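Local atomic coordinates of putative transcriptional regulator protein, LacI family (Rhizobium etli, PDB entry 3MIZ), a protein that probably binds regulatory DNA and controls transcription as a LacI-family regulator, with a core that resembles periplasmic binding proteins and pairs into a dimer. Residues A50-S55 with V60-M65; V84-G89 with R105-S110; R120-Y125 with T247-P252; A152-T157 with L167-G172; L171-P176 with D206-Q211. One frame throughout, in Å; residues are numbered along the deposited sequence.

Contact 1. Residues A50-S55 with V60-M65; sequences ANTGGS and VEIWKM
Ala50 and Ile62 mark the closest backbone approach between the end of strand 46-51 and helix 56-68, their CA atoms lying 7.1 Å apart. Past the strand the chain folds back through a type I' turn from Thr52 to Ser55, closed by the bond from Ser55 N to Thr52 O at 3.1 Å; Gly53 and Gly54, both with positive phi, occupy its corners. Ser55 then takes the N-cap position of the helix, its OG bonded to the backbone N of Arg58. From the helix a single side chain, Ile62, carries nearly all the contact. Its CG2 branch packs on Ala50 CB at 3.7 Å, while the longer branch runs over the strand end until CD1 lies 3.6 Å from Asn51 O. This is the first half of a beta-alpha-beta unit in the N-terminal half of a LacI-type core: strand 46-51 is the outermost strand of the parallel sheet within this chain, and the chain returns through helix 56-68 to strand 73-78, with strand 15-20 between. Ile19 of that middle strand also touches Ile62. Thr52 and Ile62 cross at about a right angle, and Thr52 CG2 stops 4.0 Å from Ile62 CD1. With chi1 at 70°, Thr52 OG1 sits between its own N and carbonyl carbon, where it accepts from Gly54 N at 2.9 Å with an N-H...O angle of 156°, an ST turn. With an alanine at Thr52, Gly54 N would probably lose its side-chain acceptor, and Ile62 CD1 the methyl on its Thr52 side. Ala50 also packs on Leu48 of the second subunit.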
# COMPACT_ATOMS: atom_id res chain seq x y z
N ALA A 50 -16.25 -0.39 6.87
CA ALA A 50 -16.20 0.59 7.96
C ALA A 50 -14.90 0.34 8.73
O ALA A 50 -14.56 -0.80 9.02
CB ALA A 50 -17.40 0.43 8.89
N ASN A 51 -14.19 1.42 9.06
CA ASN A 51 -12.91 1.32 9.78
C ASN A 51 -13.05 1.86 11.20
O ASN A 51 -13.59 2.94 11.41
CB ASN A 51 -11.85 2.13 9.02
CG ASN A 51 -10.42 1.75 9.41
OD1 ASN A 51 -10.04 0.58 9.35
ND2 ASN A 51 -9.62 2.74 9.78
N THR A 52 -12.54 1.10 12.17
CA THR A 52 -12.61 1.48 13.59
C THR A 52 -11.43 2.35 14.01
O THR A 52 -11.51 3.09 15.00
CB THR A 52 -12.59 0.23 14.50
OG1 THR A 52 -11.29 -0.35 14.46
CG2 THR A 52 -13.62 -0.79 14.07
N GLY A 53 -10.33 2.25 13.28
CA GLY A 53 -9.15 3.03 13.63
C GLY A 53 -8.57 2.51 14.94
O GLY A 53 -7.72 3.15 15.57
N GLY A 54 -9.05 1.34 15.36
CA GLY A 54 -8.59 0.73 16.59
C GLY A 54 -9.34 1.18 17.83
O GLY A 54 -8.95 0.85 18.95
N SER A 55 -10.42 1.93 17.63
CA SER A 55 -11.21 2.44 18.75
C SER A 55 -12.39 1.55 19.14
O SER A 55 -13.28 1.30 18.32
CB SER A 55 -11.72 3.84 18.43
OG SER A 55 -12.76 4.21 19.32
N VAL A 60 -18.12 -0.12 18.57
CA VAL A 60 -19.44 -0.41 19.11
C VAL A 60 -20.49 0.28 18.24
O VAL A 60 -21.49 -0.33 17.85
CB VAL A 60 -19.57 0.08 20.56
CG1 VAL A 60 -21.00 -0.16 21.07
CG2 VAL A 60 -18.57 -0.65 21.44
N GLU A 61 -20.24 1.55 17.96
CA GLU A 61 -21.13 2.37 17.15
C GLU A 61 -21.26 1.80 15.73
O GLU A 61 -22.33 1.87 15.12
CB GLU A 61 -20.59 3.80 17.11
CG GLU A 61 -21.16 4.70 16.03
CD GLU A 61 -20.63 6.12 16.12
OE1 GLU A 61 -19.39 6.28 16.25
OE2 GLU A 61 -21.43 7.07 16.06
N ILE A 62 -20.18 1.23 15.21
CA ILE A 62 -20.21 0.67 13.86
C ILE A 62 -21.09 -0.57 13.79
O ILE A 62 -21.81 -0.77 12.81
CB ILE A 62 -18.80 0.33 13.35
CG1 ILE A 62 -18.04 1.63 13.07
CG2 ILE A 62 -18.88 -0.54 12.09
CD1 ILE A 62 -16.59 1.45 12.70
N TRP A 63 -21.04 -1.41 14.82
CA TRP A 63 -21.87 -2.61 14.84
C TRP A 63 -23.34 -2.19 14.87
O TRP A 63 -24.19 -2.78 14.20
CB TRP A 63 -21.57 -3.47 16.06
CG TRP A 63 -20.32 -4.29 15.94
CD1 TRP A 63 -19.08 -3.98 16.43
CD2 TRP A 63 -20.20 -5.56 15.30
NE1 TRP A 63 -18.19 -4.99 16.13
CE2 TRP A 63 -18.85 -5.98 15.44
CE3 TRP A 63 -21.10 -6.39 14.62
CZ2 TRP A 63 -18.39 -7.19 14.92
CZ3 TRP A 63 -20.63 -7.60 14.11
CH2 TRP A 63 -19.29 -7.99 14.27
N LYS A 64 -23.61 -1.16 15.67
CA LYS A 64 -24.96 -0.63 15.81
C LYS A 64 -25.42 -0.13 14.44
O LYS A 64 -26.55 -0.39 14.02
CB LYS A 64 -24.94 0.52 16.82
CG LYS A 64 -26.22 0.68 17.62
CD LYS A 64 -26.01 1.62 18.81
CE LYS A 64 -24.96 1.09 19.78
NZ LYS A 64 -25.32 -0.23 20.36
N MSE A 65 -24.54 0.58 13.75
CA MSE A 65 -24.85 1.09 12.42
C MSE A 65 -25.19 -0.05 11.45
O MSE A 65 -26.15 0.04 10.69
CB MSE A 65 -23.67 1.89 11.86
CG MSE A 65 -23.72 2.09 10.34
SE MSE A 65 -22.47 3.42 9.73
CE MSE A 65 -23.49 4.96 10.29

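Contact 2. Residues V84-G89 with R105-S110; sequences VDPESG and RELLPS
Asp85 and Leu107 meet where two loops of the N-terminal half run past each other, their CA atoms 7.9 Å apart. Followed outward, the aspartate side chain comes steadily nearer its neighbour. CB is still 4.3 Å from Leu107 CD2, but CG is within 3.6 Å of the same methyl. The two oxygens then lie almost equally close, OD1 at 3.7 Å and OD2 at 3.6 Å from Leu107 CD2, which means that the methyl rests against the flat of the carboxylate and does not meet one oxygen head-on. A methyl offers these oxygens no proton, and their polar partners lie elsewhere: OD2 is hydrogen-bonded to Thr104 OG1, and OD1 has a weak bond from Gln103 N. Both partners lie a few residues before Leu107, so the carboxylate ties the second loop to the first just ahead of the apolar contact. The first torsion of Leu107, -174°, swings its CG clear of the backbone N and lets CD2 reach across to the aspartate and, more loosely, to Pro86. One residue on, Leu108 points its CD1 at the proline ring, meeting Pro86 CG at 3.8 Å and Pro86 CD at 4.0 Å. No hydrogen bond crosses directly between 84-89 and 105-110, and Leu107 is exposed, so the seam lies at the surface. Pro86 also touches Glu59 and Trp63 of helix 56-68, while Leu108 packs on Thr95 and Met97 of strand 95-97; the second loop then passes straight into strand 110-113.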
# COMPACT_ATOMS: atom_id res chain seq x y z
N VAL A 84 -8.22 -10.98 19.28
CA VAL A 84 -9.11 -9.98 19.86
C VAL A 84 -10.57 -10.35 19.73
O VAL A 84 -10.99 -10.98 18.75
CB VAL A 84 -8.88 -8.61 19.19
CG1 VAL A 84 -9.06 -8.73 17.68
CG2 VAL A 84 -9.86 -7.58 19.75
N ASP A 85 -11.35 -9.97 20.74
CA ASP A 85 -12.78 -10.20 20.74
C ASP A 85 -13.43 -8.95 20.16
O ASP A 85 -13.13 -7.83 20.58
CB ASP A 85 -13.31 -10.40 22.16
CG ASP A 85 -13.32 -11.85 22.59
OD1 ASP A 85 -12.68 -12.69 21.91
OD2 ASP A 85 -13.96 -12.15 23.62
N PRO A 86 -14.31 -9.11 19.16
CA PRO A 86 -14.92 -7.89 18.63
C PRO A 86 -15.73 -7.20 19.74
O PRO A 86 -16.22 -7.87 20.65
CB PRO A 86 -15.83 -8.41 17.51
CG PRO A 86 -15.14 -9.69 17.07
CD PRO A 86 -14.71 -10.30 18.39
N GLU A 87 -15.84 -5.88 19.66
CA GLU A 87 -16.60 -5.10 20.62
C GLU A 87 -17.91 -4.69 19.95
O GLU A 87 -18.04 -3.58 19.44
CB GLU A 87 -15.82 -3.85 21.02
CG GLU A 87 -14.68 -4.12 21.99
CD GLU A 87 -15.19 -4.49 23.38
OE1 GLU A 87 -15.81 -3.62 24.02
OE2 GLU A 87 -14.97 -5.64 23.81
N SER A 88 -18.88 -5.61 19.94
CA SER A 88 -20.18 -5.38 19.31
C SER A 88 -21.32 -4.94 20.23
O SER A 88 -22.47 -4.84 19.79
CB SER A 88 -20.61 -6.64 18.56
OG SER A 88 -20.62 -7.75 19.43
N GLY A 89 -21.02 -4.68 21.49
CA GLY A 89 -22.07 -4.28 22.41
C GLY A 89 -23.16 -5.34 22.47
O GLY A 89 -22.87 -6.49 22.78
N ARG A 105 -12.19 -18.35 23.51
CA ARG A 105 -12.20 -19.63 22.80
C ARG A 105 -13.49 -19.90 22.04
O ARG A 105 -14.58 -19.94 22.61
CB ARG A 105 -11.93 -20.78 23.77
CG ARG A 105 -11.93 -22.16 23.12
CD ARG A 105 -11.58 -23.25 24.13
NE ARG A 105 -12.66 -23.50 25.08
CZ ARG A 105 -13.81 -24.10 24.78
NH1 ARG A 105 -14.03 -24.52 23.54
NH2 ARG A 105 -14.74 -24.26 25.71
N GLU A 106 -13.34 -20.11 20.73
CA GLU A 106 -14.45 -20.41 19.83
C GLU A 106 -15.62 -19.43 19.88
O GLU A 106 -16.77 -19.83 19.67
CB GLU A 106 -14.96 -21.82 20.09
CG GLU A 106 -13.87 -22.88 20.09
CD GLU A 106 -14.40 -24.28 19.85
OE1 GLU A 106 -14.79 -24.56 18.69
OE2 GLU A 106 -14.44 -25.08 20.80
N LEU A 107 -15.35 -18.16 20.14
CA LEU A 107 -16.41 -17.17 20.18
C LEU A 107 -17.04 -17.02 18.79
O LEU A 107 -18.25 -16.89 18.65
CB LEU A 107 -15.87 -15.82 20.65
CG LEU A 107 -16.89 -14.71 20.89
CD1 LEU A 107 -17.75 -15.04 22.11
CD2 LEU A 107 -16.17 -13.39 21.10
N LEU A 108 -16.19 -17.04 17.76
CA LEU A 108 -16.62 -16.89 16.38
C LEU A 108 -15.70 -17.66 15.45
O LEU A 108 -14.56 -17.93 15.81
CB LEU A 108 -16.56 -15.42 15.97
CG LEU A 108 -17.47 -14.40 16.63
CD1 LEU A 108 -16.93 -12.99 16.35
CD2 LEU A 108 -18.88 -14.57 16.09
N PRO A 109 -16.18 -18.03 14.26
CA PRO A 109 -15.29 -18.76 13.35
C PRO A 109 -14.20 -17.80 12.89
O PRO A 109 -14.42 -16.59 12.80
CB PRO A 109 -16.21 -19.20 12.22
CG PRO A 109 -17.31 -18.18 12.25
CD PRO A 109 -17.55 -17.99 13.72
N SER A 110 -13.02 -18.34 12.60
CA SER A 110 -11.92 -17.49 12.18
C SER A 110 -11.00 -18.21 11.21
O SER A 110 -10.86 -19.43 11.26
CB SER A 110 -11.11 -17.01 13.38
OG SER A 110 -10.55 -18.11 14.08

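Contact 3. Residues R120-Y125 with T247-P252; sequences RDLTRY and TTAALP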
# COMPACT_ATOMS: atom_id res chain seq x y z
N ARG A 120 8.91 -21.27 8.86
CA ARG A 120 9.56 -22.56 8.98
C ARG A 120 10.04 -23.02 7.60
O ARG A 120 11.20 -23.42 7.45
CB ARG A 120 8.57 -23.60 9.55
CG ARG A 120 9.07 -25.05 9.49
CD ARG A 120 8.11 -26.02 10.19
NE ARG A 120 6.84 -26.24 9.49
CZ ARG A 120 5.64 -26.03 10.04
NH1 ARG A 120 5.55 -25.59 11.29
NH2 ARG A 120 4.52 -26.29 9.36
N ASP A 121 9.16 -22.97 6.61
CA ASP A 121 9.51 -23.42 5.27
C ASP A 121 10.57 -22.55 4.61
O ASP A 121 11.39 -23.04 3.83
CB ASP A 121 8.26 -23.47 4.39
CG ASP A 121 7.33 -24.59 4.80
OD1 ASP A 121 7.79 -25.53 5.48
OD2 ASP A 121 6.14 -24.53 4.43
N LEU A 122 10.56 -21.26 4.92
CA LEU A 122 11.52 -20.33 4.35
C LEU A 122 12.89 -20.58 4.99
O LEU A 122 13.91 -20.51 4.31
CB LEU A 122 11.04 -18.90 4.62
CG LEU A 122 11.50 -17.76 3.72
CD1 LEU A 122 11.44 -18.15 2.25
CD2 LEU A 122 10.60 -16.56 3.98
N THR A 123 12.90 -20.91 6.28
CA THR A 123 14.15 -21.18 6.97
C THR A 123 14.73 -22.50 6.43
O THR A 123 15.94 -22.59 6.16
CB THR A 123 13.94 -21.26 8.50
OG1 THR A 123 13.44 -20.00 8.98
CG2 THR A 123 15.26 -21.56 9.22
N ARG A 124 13.88 -23.51 6.26
CA ARG A 124 14.34 -24.80 5.73
C ARG A 124 14.88 -24.62 4.31
O ARG A 124 15.83 -25.31 3.89
CB ARG A 124 13.19 -25.81 5.71
CG ARG A 124 12.68 -26.23 7.09
CD ARG A 124 11.40 -27.05 6.95
NE ARG A 124 11.57 -28.20 6.05
CZ ARG A 124 11.99 -29.40 6.43
NH1 ARG A 124 12.28 -29.64 7.70
NH2 ARG A 124 12.09 -30.38 5.54
N TYR A 125 14.26 -23.72 3.55
CA TYR A 125 14.68 -23.44 2.18
C TYR A 125 16.16 -23.05 2.18
O TYR A 125 16.95 -23.58 1.39
CB TYR A 125 13.82 -22.31 1.60
CG TYR A 125 14.27 -21.82 0.24
CD1 TYR A 125 15.24 -20.83 0.11
CD2 TYR A 125 13.72 -22.36 -0.92
CE1 TYR A 125 15.66 -20.39 -1.14
CE2 TYR A 125 14.13 -21.92 -2.19
CZ TYR A 125 15.10 -20.94 -2.28
OH TYR A 125 15.51 -20.50 -3.53
N THR A 247 12.73 -13.73 -3.14
CA THR A 247 12.14 -15.02 -2.79
C THR A 247 11.46 -14.77 -1.44
O THR A 247 12.07 -14.20 -0.53
CB THR A 247 13.21 -16.09 -2.69
OG1 THR A 247 13.69 -16.38 -4.02
CG2 THR A 247 12.66 -17.37 -2.05
N THR A 248 10.21 -15.18 -1.30
CA THR A 248 9.48 -14.88 -0.07
C THR A 248 8.40 -15.92 0.25
O THR A 248 8.30 -16.96 -0.42
CB THR A 248 8.82 -13.47 -0.22
OG1 THR A 248 8.28 -13.02 1.02
CG2 THR A 248 7.71 -13.51 -1.26
N ALA A 249 7.62 -15.64 1.29
CA ALA A 249 6.52 -16.50 1.70
C ALA A 249 5.29 -15.61 1.51
O ALA A 249 5.20 -14.53 2.11
CB ALA A 249 6.68 -16.90 3.16
N ALA A 250 4.36 -16.05 0.68
CA ALA A 250 3.18 -15.25 0.41
C ALA A 250 2.07 -15.42 1.43
O ALA A 250 1.62 -16.53 1.68
CB ALA A 250 2.65 -15.57 -0.97
N LEU A 251 1.64 -14.31 2.02
CA LEU A 251 0.53 -14.39 2.96
C LEU A 251 -0.64 -14.57 2.00
O LEU A 251 -0.77 -13.82 1.03
CB LEU A 251 0.39 -13.08 3.73
CG LEU A 251 1.35 -12.82 4.90
CD1 LEU A 251 1.18 -11.39 5.39
CD2 LEU A 251 1.08 -13.81 6.02
N PRO A 252 -1.48 -15.59 2.23
CA PRO A 252 -2.64 -15.89 1.39
C PRO A 252 -3.83 -14.94 1.60
O PRO A 252 -4.97 -15.38 1.77
CB PRO A 252 -2.97 -17.33 1.77
CG PRO A 252 -2.69 -17.33 3.24
CD PRO A 252 -1.37 -16.58 3.33
O HOH W 1 15.83 -17.65 -4.58
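A first torsion of -156° in Leu122 turns its CG away from the backbone N and out of the helix toward Ala249, and one turn later Tyr125, with chi1 at 174°, extends its ring in the same general direction toward Thr247. The two branches of the leucine end on different parts of the strand. CD2 packs on Ala249 CB at 4.0 Å, whereas CD1 lies over the backbone, 4.3 Å from Thr248 C. The small side chain of Ala249 is consistent with the close approach of the backbones, the CA atoms of Leu122 and Ala249 being 6.8 Å apart. Helix 115-127, entered soon after strand 110-113, belongs to the C-terminal lobe of a periplasmic-binding-protein-like core. It lies against a small mixed sheet in which strand 248-250 runs antiparallel to strand 277-285 and leads toward the connections between the lobes; Leu284 of strand 277-285 touches both Leu122 and Tyr125. At the other end of the contact Thr247 CG2 approaches Tyr125 CZ at 4.3 Å, and a water bridges the two hydroxyls. It donates to Tyr125 OH at 3.1 Å and lies 2.6 Å from Thr247 OG1. Each hydroxyl has a further protein partner, Tyr125 OH in the carboxylate of Glu286 and Thr247 OG1 in the backbone N of Arg287, which makes the bridge part of a polar cluster with the chain after strand 277-285. Arg129 adds a cation-pi contact to the tyrosine ring. The side chain of Thr248, between Thr247 and Ala249, starts out away from the helix.

Contact 4. Residues A152-T157 with L167-G172; sequences AFRRTT and LSISLG
Ile169, Leu167 and Phe153 give up the most surface here, two alternate residues of strand 167-174 set against one ring of helix 144-160. The ring of Phe153 and the two aliphatic chains lie alongside one another, pointing opposite ways. Its CE2 reaches Ile169 CG1 at 4.0 Å, with that carbon at the ring edge and near its plane, and its CZ meets Leu167 CD1 at 3.9 Å. Tyr136 of strand 134-138 meets the same ring, with the two planes at about 25°. Strand 134-138, helix 144-160 and strand 167-174 form a beta-alpha-beta unit, and this contact packs the helix against the second strand of the unit: the short axes run nearly antiparallel, at 170°, and approach to 11.3 Å. Ile169 also serves Arg154, whose extended chain, chi2 178°, carries the guanidinium across so that Ile169 CD1 lies over one of its faces, 3.7 Å from Arg154 NH1. The charge itself is met by Glu164, in the loop before the strand, through a salt bridge to the same NH1. Toward the start of the strand, Leu167 also approaches Thr157, but the modelled threonine crowds the helix carbonyls and the place of its OG1 is doubtful. With an alanine in place of Leu167, the CE2-CZ edge of Phe153 would probably lose its aliphatic cover and a gap would open toward Thr157. No hydrogen bond joins the two segments; they are held mainly by apolar packing, to which Arg154 adds the face of its guanidinium.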
# COMPACT_ATOMS: atom_id res chain seq x y z
N ALA A 152 9.52 -19.58 14.71
CA ALA A 152 9.76 -20.60 13.70
C ALA A 152 11.22 -20.65 13.30
O ALA A 152 11.81 -21.72 13.18
CB ALA A 152 8.90 -20.35 12.48
N PHE A 153 11.81 -19.48 13.09
CA PHE A 153 13.21 -19.39 12.71
C PHE A 153 14.08 -20.04 13.78
O PHE A 153 14.97 -20.84 13.47
CB PHE A 153 13.61 -17.93 12.52
CG PHE A 153 15.06 -17.72 12.20
CD1 PHE A 153 15.60 -18.23 11.03
CD2 PHE A 153 15.88 -17.01 13.07
CE1 PHE A 153 16.95 -18.03 10.72
CE2 PHE A 153 17.23 -16.81 12.78
CZ PHE A 153 17.77 -17.32 11.60
N ARG A 154 13.81 -19.70 15.03
CA ARG A 154 14.58 -20.25 16.14
C ARG A 154 14.53 -21.77 16.24
O ARG A 154 15.57 -22.42 16.33
CB ARG A 154 14.11 -19.65 17.47
CG ARG A 154 14.54 -18.21 17.71
CD ARG A 154 13.97 -17.71 19.03
NE ARG A 154 14.24 -16.30 19.28
CZ ARG A 154 15.44 -15.80 19.58
NH1 ARG A 154 16.49 -16.60 19.67
NH2 ARG A 154 15.58 -14.50 19.78
N ARG A 155 13.33 -22.35 16.24
CA ARG A 155 13.24 -23.81 16.35
C ARG A 155 13.66 -24.57 15.09
O ARG A 155 14.27 -25.63 15.19
CB ARG A 155 11.83 -24.26 16.73
CG ARG A 155 11.75 -25.79 16.89
CD ARG A 155 10.34 -26.28 17.17
NE ARG A 155 10.22 -27.74 17.11
CZ ARG A 155 10.81 -28.58 17.95
NH1 ARG A 155 11.57 -28.14 18.94
NH2 ARG A 155 10.62 -29.89 17.81
N THR A 156 13.32 -24.05 13.92
CA THR A 156 13.68 -24.74 12.69
C THR A 156 15.19 -24.85 12.58
O THR A 156 15.72 -25.89 12.18
CB THR A 156 13.13 -24.02 11.45
OG1 THR A 156 13.61 -22.67 11.42
CG2 THR A 156 11.61 -24.03 11.48
N THR A 157 15.88 -23.77 12.93
CA THR A 157 17.33 -23.78 12.88
C THR A 157 17.90 -24.72 13.94
O THR A 157 18.92 -25.37 13.71
CB THR A 157 17.92 -22.36 13.07
OG1 THR A 157 19.35 -22.44 13.10
CG2 THR A 157 17.43 -21.73 14.35
N LEU A 167 23.60 -17.88 14.40
CA LEU A 167 22.61 -16.89 13.99
C LEU A 167 22.96 -15.45 14.36
O LEU A 167 23.71 -15.20 15.30
CB LEU A 167 21.24 -17.23 14.58
CG LEU A 167 20.52 -18.57 14.34
CD1 LEU A 167 20.91 -19.15 12.98
CD2 LEU A 167 20.87 -19.53 15.44
N SER A 168 22.41 -14.52 13.59
CA SER A 168 22.59 -13.09 13.83
C SER A 168 21.17 -12.54 13.85
O SER A 168 20.58 -12.29 12.80
CB SER A 168 23.37 -12.43 12.69
OG SER A 168 24.77 -12.66 12.80
N ILE A 169 20.62 -12.36 15.05
CA ILE A 169 19.27 -11.86 15.19
C ILE A 169 19.29 -10.44 15.73
O ILE A 169 19.97 -10.15 16.71
CB ILE A 169 18.44 -12.76 16.13
CG1 ILE A 169 18.48 -14.20 15.61
CG2 ILE A 169 16.99 -12.27 16.19
CD1 ILE A 169 17.79 -15.22 16.50
N SER A 170 18.56 -9.54 15.08
CA SER A 170 18.52 -8.15 15.51
C SER A 170 17.15 -7.53 15.28
O SER A 170 16.42 -7.94 14.38
CB SER A 170 19.55 -7.33 14.73
OG SER A 170 20.84 -7.92 14.77
N LEU A 171 16.80 -6.55 16.10
CA LEU A 171 15.54 -5.84 15.92
C LEU A 171 15.80 -4.85 14.80
O LEU A 171 16.92 -4.36 14.64
CB LEU A 171 15.16 -5.06 17.18
CG LEU A 171 14.65 -5.84 18.39
CD1 LEU A 171 14.50 -4.90 19.58
CD2 LEU A 171 13.33 -6.50 18.04
N GLY A 172 14.76 -4.56 14.02
CA GLY A 172 14.92 -3.61 12.94
C GLY A 172 14.04 -2.39 13.18
O GLY A 172 14.20 -1.36 12.55

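Contact 5. Residues L171-P176 with D206-Q211; sequences LGMDGP and DEMAIQ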
# COMPACT_ATOMS: atom_id res chain seq x y z
N LEU A 171 16.80 -6.55 16.10
CA LEU A 171 15.54 -5.84 15.92
C LEU A 171 15.80 -4.85 14.80
O LEU A 171 16.92 -4.36 14.64
CB LEU A 171 15.16 -5.06 17.18
CG LEU A 171 14.65 -5.84 18.39
CD1 LEU A 171 14.50 -4.90 19.58
CD2 LEU A 171 13.33 -6.50 18.04
N GLY A 172 14.76 -4.56 14.02
CA GLY A 172 14.92 -3.61 12.94
C GLY A 172 14.04 -2.39 13.18
O GLY A 172 14.20 -1.36 12.55
N MSE A 173 13.12 -2.51 14.13
CA MSE A 173 12.22 -1.42 14.43
C MSE A 173 11.46 -1.68 15.71
O MSE A 173 11.43 -2.80 16.21
CB MSE A 173 11.20 -1.28 13.31
CG MSE A 173 10.27 -2.47 13.28
SE MSE A 173 8.96 -2.33 11.91
CE MSE A 173 10.11 -2.67 10.37
N ASP A 174 10.82 -0.63 16.21
CA ASP A 174 10.02 -0.73 17.43
C ASP A 174 9.15 0.52 17.53
O ASP A 174 9.37 1.49 16.82
CB ASP A 174 10.91 -0.87 18.66
CG ASP A 174 11.95 0.23 18.77
OD1 ASP A 174 11.57 1.42 18.81
OD2 ASP A 174 13.15 -0.09 18.84
N GLY A 175 8.16 0.47 18.41
CA GLY A 175 7.28 1.61 18.56
C GLY A 175 5.90 1.31 18.02
O GLY A 175 5.59 0.15 17.72
N PRO A 176 5.04 2.33 17.88
CA PRO A 176 3.68 2.14 17.37
C PRO A 176 3.70 1.62 15.93
O PRO A 176 4.43 2.14 15.10
CB PRO A 176 3.07 3.54 17.46
CG PRO A 176 3.88 4.21 18.55
CD PRO A 176 5.27 3.74 18.25
N ASP A 206 8.82 -8.24 3.56
CA ASP A 206 9.31 -7.71 2.30
C ASP A 206 9.66 -6.22 2.34
O ASP A 206 10.66 -5.80 1.78
CB ASP A 206 8.29 -7.95 1.18
CG ASP A 206 7.99 -9.42 0.98
OD1 ASP A 206 8.87 -10.25 1.24
OD2 ASP A 206 6.87 -9.75 0.53
N GLU A 207 8.82 -5.42 3.01
CA GLU A 207 9.07 -4.00 3.09
C GLU A 207 10.48 -3.73 3.61
O GLU A 207 11.23 -2.94 3.03
CB GLU A 207 8.03 -3.35 4.01
CG GLU A 207 7.97 -1.85 3.88
CD GLU A 207 6.85 -1.24 4.69
OE1 GLU A 207 5.72 -1.77 4.63
OE2 GLU A 207 7.10 -0.23 5.37
N MSE A 208 10.84 -4.40 4.70
CA MSE A 208 12.16 -4.25 5.33
C MSE A 208 13.31 -4.66 4.40
O MSE A 208 14.44 -4.16 4.53
CB MSE A 208 12.22 -5.11 6.61
CG MSE A 208 11.23 -4.74 7.71
SE MSE A 208 11.24 -6.08 9.14
CE MSE A 208 12.98 -5.68 9.84
N ALA A 209 13.03 -5.59 3.49
CA ALA A 209 14.05 -6.07 2.55
C ALA A 209 14.62 -4.96 1.70
O ALA A 209 15.77 -5.03 1.28
CB ALA A 209 13.49 -7.17 1.66
N ILE A 210 13.83 -3.93 1.43
CA ILE A 210 14.32 -2.82 0.63
C ILE A 210 15.59 -2.25 1.28
O ILE A 210 16.59 -2.02 0.61
CB ILE A 210 13.29 -1.67 0.52
CG1 ILE A 210 12.05 -2.15 -0.24
CG2 ILE A 210 13.92 -0.49 -0.24
CD1 ILE A 210 10.88 -1.16 -0.17
N GLN A 211 15.54 -2.02 2.59
CA GLN A 211 16.69 -1.46 3.31
C GLN A 211 17.87 -2.41 3.40
O GLN A 211 19.03 -1.97 3.42
CB GLN A 211 16.27 -1.03 4.72
CG GLN A 211 15.25 0.09 4.71
CD GLN A 211 14.95 0.62 6.09
OE1 GLN A 211 15.85 1.11 6.79
NE2 GLN A 211 13.69 0.53 6.50
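Just ahead of Met208, the residue that meets Gly172 and Met173, the carboxylate of Asp206 is gripped at both oxygens: OD1 is hydrogen-bonded to Thr248 OG1 and OD2 to the backbone N of Phe235. The N-terminal part of 206-211 is thus tied to the strand and loop beside it, while Met208 reaches the other way. Both methionines were built as selenomethionine, and their chains, each bent at chi3, cross at a slant. Met173 CE comes to 3.6 Å from Met208 CG and 3.8 Å from Met208 SE, a wholly apolar meeting. The helix follows strand 200-203 of the C-terminal sheet and here covers the C-terminal end of strand 167-174, two strands away in that sheet; Ile137 of the intervening strand 134-138 also touches Met208. Gly172 completes the contact with its backbone, its CA lying 4.2 Å from Met208 CE. The modelled methyl occupies the side of Gly172 where a CB would lie, 2.8 Å from that position. Further along the helix Ile210 packs on Leu242 of the second subunit.

How the contacts relate
The five contacts fall into two groups along the core. Contacts 1 and 2 lie together in the N-terminal half, centres 14 Å apart, and are joined by Trp63 of 60-65, whose CD1 is 3.2 Å from Glu87 O of 84-89. Contacts 3, 4 and 5 gather in and beside the C-terminal half: helices 115-127 and 144-160 touch between contacts 3 and 4, a probable hydrogen bond of 2.8 Å between Thr248 OG1 and Asp206 OD1 joins contacts 3 and 5, and contacts 4 and 5 use successive parts of strand 167-174. Between the groups, contacts 1 and 5 have nearest atoms about 11 Å apart, and both touch the second subunit.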